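Putative isomerase (Sinorhizobium meliloti, PDB 2PPG) is a putative isomerase of the enolase superfamily, pairing an N-terminal capping domain with a TIM-barrel domain, its precise function being unassigned. Local coordinates at residues D96-A101 with D134-L139; V57-E62 with A126-A131; Y159-P164 with C342-H347; T50-V55 with A319-G324; T299-I304 with Q332-L337. One frame throughout, in Å; residues are numbered along the deposited sequence.

Contact 1 of 5, residues D96-A101 with D134-L139; sequences DPFDAA and DLAGKL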
# COMPACT_ATOMS: atom_id res chain seq x y z
N ASP A 96 -31.78 0.32 34.39
CA ASP A 96 -32.91 -0.29 33.69
C ASP A 96 -32.36 -1.37 32.73
O ASP A 96 -31.44 -1.10 31.96
CB ASP A 96 -33.65 0.85 32.95
CG ASP A 96 -34.72 0.37 31.97
OD1 ASP A 96 -35.15 -0.80 32.00
OD2 ASP A 96 -35.14 1.19 31.15
N PRO A 97 -32.91 -2.59 32.79
CA PRO A 97 -32.45 -3.64 31.87
C PRO A 97 -32.58 -3.26 30.41
O PRO A 97 -31.81 -3.76 29.57
CB PRO A 97 -33.38 -4.81 32.19
CG PRO A 97 -33.80 -4.58 33.58
CD PRO A 97 -33.96 -3.09 33.69
N PHE A 98 -33.52 -2.37 30.09
CA PHE A 98 -33.66 -1.93 28.70
C PHE A 98 -32.47 -1.11 28.22
O PHE A 98 -32.34 -0.87 27.03
CB PHE A 98 -34.99 -1.21 28.48
CG PHE A 98 -36.17 -2.13 28.56
CD1 PHE A 98 -36.36 -3.12 27.60
CD2 PHE A 98 -37.06 -2.06 29.63
CE1 PHE A 98 -37.41 -4.01 27.69
CE2 PHE A 98 -38.12 -2.94 29.72
CZ PHE A 98 -38.30 -3.91 28.75
N ASP A 99 -31.61 -0.71 29.15
CA ASP A 99 -30.36 -0.01 28.84
C ASP A 99 -29.15 -0.95 28.80
O ASP A 99 -28.02 -0.50 28.98
CB ASP A 99 -30.07 1.07 29.88
CG ASP A 99 -31.12 2.17 29.91
OD1 ASP A 99 -31.90 2.29 28.95
OD2 ASP A 99 -31.16 2.91 30.92
N ALA A 100 -29.39 -2.25 28.56
CA ALA A 100 -28.34 -3.29 28.60
C ALA A 100 -27.03 -2.92 27.93
O ALA A 100 -25.96 -3.02 28.56
CB ALA A 100 -28.86 -4.61 28.00
N ALA A 101 -27.11 -2.49 26.67
CA ALA A 101 -25.92 -2.19 25.87
C ALA A 101 -25.20 -0.92 26.33
O ALA A 101 -23.97 -0.85 26.28
CB ALA A 101 -26.28 -2.11 24.38
N ASP A 134 -31.81 -10.81 29.25
CA ASP A 134 -32.82 -11.75 29.70
C ASP A 134 -33.98 -11.02 30.37
O ASP A 134 -35.14 -11.26 30.04
CB ASP A 134 -32.20 -12.76 30.67
CG ASP A 134 -33.09 -13.97 30.90
OD1 ASP A 134 -33.64 -14.51 29.89
OD2 ASP A 134 -33.23 -14.37 32.08
N LEU A 135 -33.65 -10.12 31.29
CA LEU A 135 -34.65 -9.28 31.93
C LEU A 135 -35.48 -8.49 30.93
O LEU A 135 -36.71 -8.45 31.02
CB LEU A 135 -33.98 -8.30 32.88
CG LEU A 135 -33.97 -8.56 34.39
CD1 LEU A 135 -34.99 -9.61 34.75
CD2 LEU A 135 -32.60 -8.92 34.88
N ALA A 136 -34.80 -7.84 29.99
CA ALA A 136 -35.49 -7.00 29.01
C ALA A 136 -36.54 -7.81 28.23
O ALA A 136 -37.69 -7.38 28.12
CB ALA A 136 -34.49 -6.32 28.08
N GLY A 137 -36.16 -8.98 27.71
CA GLY A 137 -37.11 -9.89 27.08
C GLY A 137 -38.29 -10.30 27.97
O GLY A 137 -39.45 -10.28 27.55
N LYS A 138 -37.99 -10.65 29.22
CA LYS A 138 -39.03 -11.02 30.17
C LYS A 138 -39.98 -9.88 30.49
O LYS A 138 -41.20 -10.06 30.48
CB LYS A 138 -38.42 -11.60 31.45
CG LYS A 138 -37.85 -12.98 31.24
CD LYS A 138 -37.27 -13.58 32.51
CE LYS A 138 -36.82 -15.01 32.23
NZ LYS A 138 -35.72 -15.45 33.14
N LEU A 139 -39.41 -8.70 30.76
CA LEU A 139 -40.18 -7.49 31.04
C LEU A 139 -41.09 -7.06 29.90
O LEU A 139 -42.12 -6.44 30.13
CB LEU A 139 -39.23 -6.34 31.34
CG LEU A 139 -39.12 -5.85 32.78
CD1 LEU A 139 -39.55 -6.92 33.76
CD2 LEU A 139 -37.71 -5.40 33.04
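The ring of Phe98 leans at a slant on one turn of helix 119-140, meeting Ala136 and Leu139 through CD1, CE1 and CZ. CD1 of Phe98 is 3.7 Å from Ala136 CB, and CZ of Phe98 is likewise 3.7 Å from Leu139 CB. Between these apolar touches the ring passes the helix backbone, Phe98 CE1 coming to 3.4 Å from Ala136 O. A first torsion of -69°, with CG opposite the carbonyl carbon, swings the ring across to the helix. The second flat group, the carboxylate of Asp96, takes the N-H of Phe98 from above its plane: Phe98 N to Asp96 OD1 is 3.0 Å and fairly straight at 164°, an Asx turn that fixes the chain just ahead of helix 100-109.

In the capping domain this turn, entering helix 100-109, lies against the C-terminal part of helix 119-140. Pro97 packs next to Phe98 on the same helix. Its CB rests 3.6 Å from Leu135 CB, while its CG meets Leu139 CD2 at 4.0 Å, those two side chains running athwart each other. Leu135 also reaches Ile59 and Thr61 of strand 52-61.

Charged groups border this apolar patch. Lys138 NZ binds Asp134 OD2 at 2.9 Å on the syn side of the carboxylate, and also pairs with Glu379. Asp96 and Asp99 both form salt bridges to Lys146 of a second subunit, whose Leu142 packs on Phe98.

Contact 2 of 5, residues V57-E62 with A126-A131; sequences VRIETE and AAIDIA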
# COMPACT_ATOMS: atom_id res chain seq x y z
N VAL A 57 -24.78 -15.87 36.74
CA VAL A 57 -25.17 -14.66 37.40
C VAL A 57 -26.69 -14.63 37.37
O VAL A 57 -27.31 -14.99 36.36
CB VAL A 57 -24.52 -13.42 36.73
CG1 VAL A 57 -25.38 -12.19 36.88
CG2 VAL A 57 -23.17 -13.16 37.33
N ARG A 58 -27.28 -14.24 38.50
CA ARG A 58 -28.72 -14.13 38.65
C ARG A 58 -29.01 -12.70 39.05
O ARG A 58 -28.48 -12.22 40.05
CB ARG A 58 -29.18 -15.08 39.75
CG ARG A 58 -30.67 -15.08 40.03
CD ARG A 58 -30.93 -15.77 41.37
NE ARG A 58 -32.35 -16.02 41.59
CZ ARG A 58 -33.19 -15.17 42.18
NH1 ARG A 58 -34.46 -15.50 42.32
NH2 ARG A 58 -32.76 -14.00 42.63
N ILE A 59 -29.82 -12.02 38.25
CA ILE A 59 -30.12 -10.61 38.46
C ILE A 59 -31.61 -10.41 38.67
O ILE A 59 -32.41 -10.90 37.89
CB ILE A 59 -29.63 -9.73 37.27
CG1 ILE A 59 -28.12 -9.91 37.05
CG2 ILE A 59 -29.98 -8.25 37.50
CD1 ILE A 59 -27.48 -8.89 36.14
N GLU A 60 -31.98 -9.69 39.73
CA GLU A 60 -33.37 -9.46 40.04
C GLU A 60 -33.74 -7.97 40.06
O GLU A 60 -33.04 -7.15 40.66
CB GLU A 60 -33.74 -10.13 41.37
CG GLU A 60 -35.22 -10.00 41.76
CD GLU A 60 -35.57 -10.74 43.06
OE1 GLU A 60 -34.77 -11.61 43.48
OE2 GLU A 60 -36.64 -10.45 43.65
N THR A 61 -34.86 -7.65 39.41
CA THR A 61 -35.39 -6.29 39.40
C THR A 61 -36.21 -6.00 40.65
O THR A 61 -36.56 -6.90 41.40
CB THR A 61 -36.29 -6.06 38.19
OG1 THR A 61 -37.44 -6.90 38.29
CG2 THR A 61 -35.54 -6.38 36.92
N GLU A 62 -36.53 -4.73 40.86
CA GLU A 62 -37.31 -4.28 42.02
C GLU A 62 -38.69 -4.95 42.12
O GLU A 62 -39.18 -5.17 43.22
CB GLU A 62 -37.45 -2.76 41.97
CG GLU A 62 -37.53 -2.10 43.32
CD GLU A 62 -36.20 -2.14 44.06
OE1 GLU A 62 -35.15 -1.95 43.40
OE2 GLU A 62 -36.20 -2.36 45.29
N ALA A 126 -19.87 -9.99 30.10
CA ALA A 126 -20.66 -10.91 29.28
C ALA A 126 -21.79 -11.56 30.07
O ALA A 126 -22.89 -11.77 29.55
CB ALA A 126 -19.74 -11.97 28.69
N ALA A 127 -21.53 -11.87 31.34
CA ALA A 127 -22.50 -12.59 32.16
C ALA A 127 -23.58 -11.67 32.67
O ALA A 127 -24.75 -12.06 32.73
CB ALA A 127 -21.83 -13.28 33.29
N ILE A 128 -23.18 -10.45 33.07
CA ILE A 128 -24.13 -9.41 33.45
C ILE A 128 -24.98 -8.99 32.24
O ILE A 128 -26.21 -8.84 32.33
CB ILE A 128 -23.40 -8.18 33.97
CG1 ILE A 128 -22.74 -8.51 35.31
CG2 ILE A 128 -24.35 -7.01 34.15
CD1 ILE A 128 -22.37 -7.27 36.10
N ASP A 129 -24.32 -8.83 31.09
CA ASP A 129 -25.00 -8.43 29.88
C ASP A 129 -26.14 -9.39 29.58
O ASP A 129 -27.28 -8.98 29.32
CB ASP A 129 -24.02 -8.37 28.71
CG ASP A 129 -24.59 -7.63 27.51
OD1 ASP A 129 -24.80 -6.39 27.63
OD2 ASP A 129 -24.81 -8.30 26.46
N ILE A 130 -25.83 -10.68 29.62
CA ILE A 130 -26.81 -11.69 29.22
C ILE A 130 -28.02 -11.63 30.15
O ILE A 130 -29.16 -11.59 29.68
CB ILE A 130 -26.17 -13.10 29.12
CG1 ILE A 130 -25.15 -13.12 27.98
CG2 ILE A 130 -27.24 -14.18 28.93
CD1 ILE A 130 -24.35 -14.41 27.87
N ALA A 131 -27.77 -11.56 31.46
CA ALA A 131 -28.85 -11.47 32.44
C ALA A 131 -29.69 -10.20 32.25
O ALA A 131 -30.93 -10.23 32.39
CB ALA A 131 -28.30 -11.54 33.84
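Apolar packing carries this contact, and Ile59 and Ala131 are its tightest pair. Both CD1 and CG1 of Ile59 come to 3.6 Å from Ala131 CB, so the methyl of the alanine lies alongside the outer arm of the isoleucine rather than against a single atom. With CG1 opposite the carbonyl carbon (chi1 -58°), that arm extends over the helix and also brings Ile59 CD1 to 4.2 Å from Ile128 CG2. Val57, two residues earlier on the same side of the strand, uses both branches: its CG1 faces Ala131 CB and its CG2 faces Ala127 CB, each at a looser 4.3 Å.

Helix 119-140 here lies across the antiparallel sheet of the capping domain, the α+β unit of this superfamily. Segments 57-61 and 126-131 come within 8.2 Å axis to axis and cross at -43°, and the helix meets the strand largely through alanines, Ala127 and Ala131. Helix 77-92 adds to the same core, with Ile84 on Val57 and Leu88 on Ile128.

Contacts to the helix backbone are loose van der Waals touches on carbonyl oxygens, the closest being Ile59 CD1 at 4.0 Å from Ile128 O.

Polar bonding is kept off the interface. Arg58, pointing away from the helix, donates through NH2 to Glu60 OE1 at 3.2 Å. This salt bridge is nearly in the guanidinium plane and enters the carboxylate on its anti side. On the helix, Asp129 turns from the strand and accepts the backbone N-H of Thr299.

Contact 3 of 5, residues Y159-P164 with C342-H347; sequences YISGLP and CHEFQH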
# COMPACT_ATOMS: atom_id res chain seq x y z
N TYR A 159 -23.53 -28.17 13.77
CA TYR A 159 -22.54 -29.16 13.35
C TYR A 159 -21.96 -29.85 14.55
O TYR A 159 -21.77 -29.23 15.60
CB TYR A 159 -21.46 -28.57 12.46
CG TYR A 159 -20.47 -27.63 13.14
CD1 TYR A 159 -19.36 -28.13 13.81
CD2 TYR A 159 -20.62 -26.25 13.05
CE1 TYR A 159 -18.46 -27.31 14.40
CE2 TYR A 159 -19.71 -25.41 13.64
CZ TYR A 159 -18.62 -25.94 14.32
OH TYR A 159 -17.69 -25.13 14.92
N ILE A 160 -21.70 -31.14 14.39
CA ILE A 160 -21.08 -31.98 15.40
C ILE A 160 -19.63 -31.60 15.59
O ILE A 160 -18.84 -31.61 14.65
CB ILE A 160 -21.15 -33.46 14.99
CG1 ILE A 160 -22.60 -33.92 14.91
CG2 ILE A 160 -20.38 -34.32 15.98
CD1 ILE A 160 -23.24 -34.05 16.27
N SER A 161 -19.29 -31.25 16.83
CA SER A 161 -17.95 -30.83 17.18
C SER A 161 -17.38 -31.81 18.15
O SER A 161 -18.06 -32.23 19.09
CB SER A 161 -18.00 -29.46 17.85
OG SER A 161 -16.70 -28.94 18.03
N GLY A 162 -16.12 -32.19 17.94
CA GLY A 162 -15.43 -33.11 18.84
C GLY A 162 -15.88 -34.56 18.76
O GLY A 162 -17.07 -34.88 18.85
N LEU A 163 -14.90 -35.44 18.62
CA LEU A 163 -15.17 -36.87 18.54
C LEU A 163 -14.27 -37.57 19.52
O LEU A 163 -13.17 -37.97 19.16
CB LEU A 163 -14.90 -37.38 17.14
CG LEU A 163 -15.62 -36.65 16.01
CD1 LEU A 163 -15.03 -37.05 14.68
CD2 LEU A 163 -17.12 -36.93 16.08
N PRO A 164 -14.71 -37.70 20.79
CA PRO A 164 -13.87 -38.31 21.81
C PRO A 164 -13.84 -39.84 21.74
O PRO A 164 -14.68 -40.51 22.35
CB PRO A 164 -14.51 -37.84 23.14
CG PRO A 164 -15.72 -36.98 22.75
CD PRO A 164 -16.02 -37.28 21.32
N CYS A 342 -24.73 -21.38 10.46
CA CYS A 342 -24.46 -22.60 11.17
C CYS A 342 -24.05 -22.27 12.60
O CYS A 342 -23.72 -21.14 12.90
CB CYS A 342 -23.29 -23.28 10.48
SG CYS A 342 -23.25 -25.00 10.72
N HIS A 343 -24.03 -23.26 13.48
CA HIS A 343 -23.69 -23.05 14.88
C HIS A 343 -23.09 -24.34 15.42
O HIS A 343 -23.66 -25.41 15.24
CB HIS A 343 -24.94 -22.68 15.67
CG HIS A 343 -24.68 -22.12 17.03
ND1 HIS A 343 -24.18 -22.88 18.08
CD2 HIS A 343 -24.90 -20.88 17.54
CE1 HIS A 343 -24.08 -22.12 19.16
NE2 HIS A 343 -24.51 -20.91 18.86
N GLU A 344 -21.93 -24.24 16.06
CA GLU A 344 -21.28 -25.39 16.69
C GLU A 344 -22.21 -26.10 17.69
O GLU A 344 -22.97 -25.45 18.41
CB GLU A 344 -19.99 -24.96 17.40
CG GLU A 344 -19.14 -26.11 17.89
CD GLU A 344 -17.83 -25.68 18.54
OE1 GLU A 344 -17.71 -24.52 18.97
OE2 GLU A 344 -16.91 -26.52 18.63
N PHE A 345 -22.13 -27.42 17.72
CA PHE A 345 -22.91 -28.22 18.67
C PHE A 345 -22.04 -29.29 19.34
O PHE A 345 -21.64 -30.29 18.71
CB PHE A 345 -24.12 -28.84 17.97
CG PHE A 345 -24.82 -29.91 18.76
CD1 PHE A 345 -25.36 -29.66 20.02
CD2 PHE A 345 -24.98 -31.18 18.22
CE1 PHE A 345 -26.03 -30.65 20.72
CE2 PHE A 345 -25.66 -32.18 18.92
CZ PHE A 345 -26.18 -31.91 20.17
N GLN A 346 -21.75 -29.04 20.61
CA GLN A 346 -21.05 -29.97 21.48
C GLN A 346 -22.05 -30.98 22.04
O GLN A 346 -22.58 -30.80 23.13
CB GLN A 346 -20.41 -29.22 22.64
CG GLN A 346 -19.46 -28.09 22.25
CD GLN A 346 -18.01 -28.53 22.16
OE1 GLN A 346 -17.67 -29.63 22.59
NE2 GLN A 346 -17.15 -27.68 21.59
N HIS A 347 -22.29 -32.04 21.28
CA HIS A 347 -23.17 -33.13 21.70
C HIS A 347 -22.81 -33.68 23.09
O HIS A 347 -23.68 -33.86 23.94
CB HIS A 347 -23.12 -34.25 20.66
CG HIS A 347 -21.73 -34.71 20.36
ND1 HIS A 347 -21.21 -35.86 20.89
CD2 HIS A 347 -20.75 -34.15 19.62
CE1 HIS A 347 -19.96 -36.00 20.48
NE2 HIS A 347 -19.66 -34.98 19.71
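The two strands run parallel, Tyr159 beside Glu344 and Ile160 beside Phe345, laced by Tyr159 N to His343 O (3.1 Å), Phe345 N to Tyr159 O (2.8 Å) and Ser161 N to Phe345 O (3.2 Å). The Tyr159 ring lies over Glu344: CA of Glu344 sits 3.7 Å from the ring centroid, a CH-pi contact, while Cys342 SG lies at the ring edge, near its plane. Tyr159 takes the crowded position at chi1 (70°), and this folds the ring across to the neighbouring strand.

Glu344 stretches on in an extended chain to Ser161, whose OG gives a short 2.5 Å hydrogen bond to Glu344 OE2 on its anti lone pair. Lys187 binds that same OE2 and also Tyr159 OH, which probably helps balance the carboxylate's charge in this buried polar cluster. Across the sheet from these groups, Ile160 CD1 and Phe345 CD2 pack side by side at 3.9 Å. Beyond the strand, His347 NE2 donates to Gly162 O at 2.7 Å, with the oxygen in the ring plane.

Pairing of strand 155-161 with strand 343-345 closes the TIM barrel, joining its first parallel strand to its last.

Contact 4 of 5, residues T50-V55 with A319-G324; sequences TFDRSV and ATIGAG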
# COMPACT_ATOMS: atom_id res chain seq x y z
N THR A 50 -10.43 -31.13 34.96
CA THR A 50 -10.97 -32.47 34.68
C THR A 50 -12.48 -32.47 34.83
O THR A 50 -13.17 -33.30 34.25
CB THR A 50 -10.35 -33.54 35.60
OG1 THR A 50 -10.17 -33.01 36.92
CG2 THR A 50 -8.98 -33.97 35.06
N PHE A 51 -12.99 -31.51 35.58
CA PHE A 51 -14.42 -31.35 35.82
C PHE A 51 -14.97 -30.20 34.96
O PHE A 51 -14.21 -29.37 34.47
CB PHE A 51 -14.60 -31.00 37.29
CG PHE A 51 -13.72 -29.87 37.74
CD1 PHE A 51 -14.17 -28.56 37.71
CD2 PHE A 51 -12.41 -30.11 38.15
CE1 PHE A 51 -13.36 -27.51 38.11
CE2 PHE A 51 -11.59 -29.07 38.56
CZ PHE A 51 -12.07 -27.77 38.53
N ASP A 52 -16.29 -30.15 34.79
CA ASP A 52 -16.89 -28.98 34.13
C ASP A 52 -17.35 -27.98 35.18
O ASP A 52 -17.84 -28.36 36.24
CB ASP A 52 -18.07 -29.38 33.24
CG ASP A 52 -17.61 -30.08 31.95
OD1 ASP A 52 -16.42 -29.94 31.59
OD2 ASP A 52 -18.45 -30.76 31.31
N ARG A 53 -17.17 -26.69 34.88
CA ARG A 53 -17.51 -25.61 35.79
C ARG A 53 -17.76 -24.36 34.97
O ARG A 53 -17.18 -24.22 33.90
CB ARG A 53 -16.38 -25.36 36.77
CG ARG A 53 -16.72 -24.38 37.90
CD ARG A 53 -15.60 -24.28 38.91
NE ARG A 53 -14.31 -23.94 38.32
CZ ARG A 53 -13.13 -24.19 38.89
NH1 ARG A 53 -13.08 -24.80 40.06
NH2 ARG A 53 -11.99 -23.86 38.27
N SER A 54 -18.64 -23.49 35.45
CA SER A 54 -18.90 -22.20 34.84
C SER A 54 -19.48 -21.21 35.86
O SER A 54 -19.94 -21.61 36.93
CB SER A 54 -19.87 -22.34 33.67
OG SER A 54 -21.17 -22.63 34.14
N VAL A 55 -19.46 -19.93 35.52
CA VAL A 55 -20.01 -18.91 36.40
C VAL A 55 -21.38 -18.46 35.91
O VAL A 55 -21.53 -18.13 34.75
CB VAL A 55 -19.04 -17.70 36.56
CG1 VAL A 55 -19.69 -16.59 37.39
CG2 VAL A 55 -17.72 -18.16 37.17
N ALA A 319 -19.46 -22.94 20.33
CA ALA A 319 -20.18 -23.50 21.47
C ALA A 319 -19.19 -24.26 22.36
O ALA A 319 -18.26 -24.90 21.86
CB ALA A 319 -21.30 -24.41 20.99
N THR A 320 -19.39 -24.20 23.67
CA THR A 320 -18.42 -24.79 24.58
C THR A 320 -19.03 -25.43 25.84
O THR A 320 -20.23 -25.70 25.90
CB THR A 320 -17.35 -23.75 24.95
OG1 THR A 320 -16.29 -24.39 25.67
CG2 THR A 320 -17.97 -22.61 25.80
N ILE A 321 -18.17 -25.71 26.82
CA ILE A 321 -18.58 -26.19 28.13
C ILE A 321 -19.38 -25.12 28.83
O ILE A 321 -18.96 -23.97 28.87
CB ILE A 321 -17.34 -26.49 29.00
CG1 ILE A 321 -16.61 -27.75 28.49
CG2 ILE A 321 -17.70 -26.58 30.51
CD1 ILE A 321 -15.13 -27.74 28.75
N GLY A 322 -20.54 -25.49 29.36
CA GLY A 322 -21.36 -24.54 30.11
C GLY A 322 -22.71 -25.16 30.37
O GLY A 322 -23.05 -26.18 29.79
N ALA A 323 -23.49 -24.52 31.24
CA ALA A 323 -24.80 -25.04 31.61
C ALA A 323 -25.77 -25.01 30.44
O ALA A 323 -26.52 -25.97 30.22
CB ALA A 323 -25.38 -24.25 32.78
N GLY A 324 -25.75 -23.93 29.67
CA GLY A 324 -26.70 -23.77 28.58
C GLY A 324 -27.30 -22.38 28.51
O GLY A 324 -27.93 -22.02 27.51
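Ile321, Asp52 and Ser54 carry most of this meeting of strand 52-61 with the loop ahead of helix 325-336. Ile321 offers its whole branched end to Asp52. CG2 of Ile321 is 3.8 Å from Asp52 OD1, CD1 of Ile321 is equally 3.8 Å from that oxygen, and CG2 also touches Asp52 CB at 3.9 Å. With CG1 anti to the carbonyl carbon (chi1 -71°), CG2 lies opposite the backbone N of Ile321, and from there it also faces Arg53 O at 4.2 Å.

Asp52 is not left to an apolar neighbour alone: Ile321 packs against a carboxylate whose OD1 is bound by Arg19 NE in a salt bridge. Tyr23 and Leu74 also pack on Ile321.

Ser54 meets the loop more loosely, its CB 4.4 Å from Gly322 CA. Its OG occupies the position between N and the carbonyl carbon (chi1 71°), and there it is 4.2 Å from Ala323 N, too far to bond. Instead both groups hold Glu70: Ser54 OG and Ala323 N each bind Glu70 OE2, while Gly324 N, at the N-cap of helix 325-336, reaches OE1 weakly. Glu70 therefore ties the strand to the loop without the two segments bonding directly. Arg53 starts away from the loop; its NE and NH2 bond the carbonyls of Gly73 and Leu74.

Here a sheet strand of the capping domain meets a loop that follows a barrel strand, the interdomain seam near which enolase-superfamily active sites are generally found.

Contact 5 of 5, residues T299-I304 with Q332-L337; sequences TQFMRI and QASAAL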
# COMPACT_ATOMS: atom_id res chain seq x y z
N THR A 299 -24.41 -7.95 23.74
CA THR A 299 -24.08 -6.65 23.15
C THR A 299 -22.88 -6.75 22.22
O THR A 299 -22.90 -6.25 21.10
CB THR A 299 -23.79 -5.59 24.24
OG1 THR A 299 -24.97 -5.36 25.01
CG2 THR A 299 -23.34 -4.29 23.60
N GLN A 300 -21.84 -7.42 22.68
CA GLN A 300 -20.60 -7.46 21.95
C GLN A 300 -20.78 -8.43 20.78
O GLN A 300 -20.35 -8.16 19.66
CB GLN A 300 -19.51 -7.92 22.90
CG GLN A 300 -18.18 -7.29 22.68
CD GLN A 300 -18.19 -5.78 22.74
OE1 GLN A 300 -18.37 -5.18 23.81
NE2 GLN A 300 -17.96 -5.15 21.60
N PHE A 301 -21.45 -9.54 21.06
CA PHE A 301 -21.76 -10.58 20.09
C PHE A 301 -22.48 -9.97 18.88
O PHE A 301 -22.14 -10.28 17.74
CB PHE A 301 -22.65 -11.64 20.77
CG PHE A 301 -22.79 -12.94 20.01
CD1 PHE A 301 -21.98 -14.02 20.31
CD2 PHE A 301 -23.80 -13.10 19.05
CE1 PHE A 301 -22.13 -15.24 19.62
CE2 PHE A 301 -23.96 -14.32 18.37
CZ PHE A 301 -23.12 -15.39 18.65
N MSE A 302 -23.45 -9.11 19.14
CA MSE A 302 -24.21 -8.47 18.06
C MSE A 302 -23.37 -7.44 17.31
O MSE A 302 -23.52 -7.28 16.09
CB MSE A 302 -25.51 -7.85 18.58
CG MSE A 302 -26.53 -8.87 19.09
SE MSE A 302 -27.20 -10.10 17.71
CE MSE A 302 -28.20 -8.80 16.64
N ARG A 303 -22.49 -6.75 18.02
CA ARG A 303 -21.55 -5.82 17.37
C ARG A 303 -20.64 -6.57 16.38
O ARG A 303 -20.37 -6.09 15.29
CB ARG A 303 -20.75 -4.97 18.39
CG ARG A 303 -21.63 -3.91 19.09
CD ARG A 303 -20.95 -3.17 20.29
NE ARG A 303 -21.93 -2.31 20.98
CZ ARG A 303 -21.69 -1.52 22.03
NH1 ARG A 303 -20.49 -1.43 22.56
NH2 ARG A 303 -22.68 -0.79 22.55
N ILE A 304 -20.20 -7.76 16.76
CA ILE A 304 -19.35 -8.58 15.91
C ILE A 304 -20.12 -9.13 14.72
O ILE A 304 -19.63 -9.12 13.60
CB ILE A 304 -18.72 -9.72 16.72
CG1 ILE A 304 -17.67 -9.14 17.67
CG2 ILE A 304 -18.11 -10.78 15.78
CD1 ILE A 304 -16.75 -10.16 18.27
N GLN A 332 -30.37 -17.17 20.59
CA GLN A 332 -31.19 -15.97 20.42
C GLN A 332 -30.53 -14.96 19.48
O GLN A 332 -31.18 -14.39 18.60
CB GLN A 332 -31.47 -15.31 21.77
CG GLN A 332 -32.50 -16.03 22.64
CD GLN A 332 -33.92 -15.99 22.06
OE1 GLN A 332 -34.26 -15.11 21.26
NE2 GLN A 332 -34.76 -16.93 22.49
N ALA A 333 -29.23 -14.72 19.69
CA ALA A 333 -28.53 -13.72 18.90
C ALA A 333 -28.34 -14.23 17.48
O ALA A 333 -28.56 -13.49 16.52
CB ALA A 333 -27.23 -13.36 19.53
N SER A 334 -27.96 -15.50 17.35
CA SER A 334 -27.88 -16.13 16.03
C SER A 334 -29.21 -15.99 15.31
O SER A 334 -29.23 -15.81 14.10
CB SER A 334 -27.47 -17.60 16.11
OG SER A 334 -26.17 -17.76 16.66
N ALA A 335 -30.31 -16.03 16.05
CA ALA A 335 -31.64 -15.93 15.43
C ALA A 335 -31.90 -14.56 14.79
O ALA A 335 -32.70 -14.44 13.88
CB ALA A 335 -32.75 -16.29 16.43
N ALA A 336 -31.19 -13.54 15.28
CA ALA A 336 -31.41 -12.15 14.86
C ALA A 336 -30.38 -11.65 13.85
O ALA A 336 -30.45 -10.52 13.40
CB ALA A 336 -31.42 -11.25 16.08
N LEU A 337 -29.40 -12.49 13.53
CA LEU A 337 -28.30 -12.12 12.66
C LEU A 337 -28.49 -12.62 11.22
O LEU A 337 -28.81 -13.78 10.99
CB LEU A 337 -27.00 -12.67 13.22
CG LEU A 337 -26.41 -11.95 14.43
CD1 LEU A 337 -25.26 -12.77 14.94
CD2 LEU A 337 -25.94 -10.54 14.10
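Ala333 O accepts the backbone N-H of Ala336 at 2.9 Å, within helix 325-336, and has the selenium of Met302 (a selenomethionine) close beside it, SE to Ala333 O being 3.8 Å. The two segments belong to neighbouring outer helices of the TIM barrel, 293-310 and 325-336, joined through strand 314-315. They run roughly parallel, at 29° to each other with axes 10.4 Å apart, and two large side chains from the first helix span the distance between the axes.

Phe301 and Met302 both pack on the Ala333 methyl. The phenyl ring comes in obliquely with Phe301 CD2 3.5 Å from Ala333 CB, while SE of Met302 lies 3.7 Å from the same methyl. Met302 is bent at both chi2 and chi3 (-64° and -67°), and these bends bring its terminal methyl round to Leu337, Met302 CE lying 3.8 Å from Leu337 CD2. Ala336 CB is only a little farther from that methyl. Met302 and Leu337 overlap alongside, their ends pointing opposite ways.

Ser334 turns its OG to the carbonyl of Ser330 in its own helix and meets Phe301 only by packing. Away from this interface, Thr299 OG1 binds Trp133 NE1 of the capping domain and Arg303 pairs with Asp105.

Leu337 spreads its two methyls between the partners from helix 293-310, CD2 to Met302 and CD1 to Phe301 CE2 at 4.0 Å.

Contacts 1 and 2 belong to the capping domain, share helix 119-140 and touch, their centres 9 Å apart; Pro97 packs on Thr61. Contact 5, between barrel helices, touches both, packing on contact 1 where Ala101 meets Thr299. Contact 4 crosses the domain boundary using the start of the strand of contact 2. It probably bonds to contact 3, whose Glu344 OE1 lies 2.7 Å from Ala319 N. Along the chain contacts 1 and 2 interleave and precede contact 3, whose strands bracket contact 5; the segments of contact 4 enclose contacts 1 and 2 and alternate with those of contacts 3 and 5. Several of these contacts thus tie the cap to the barrel.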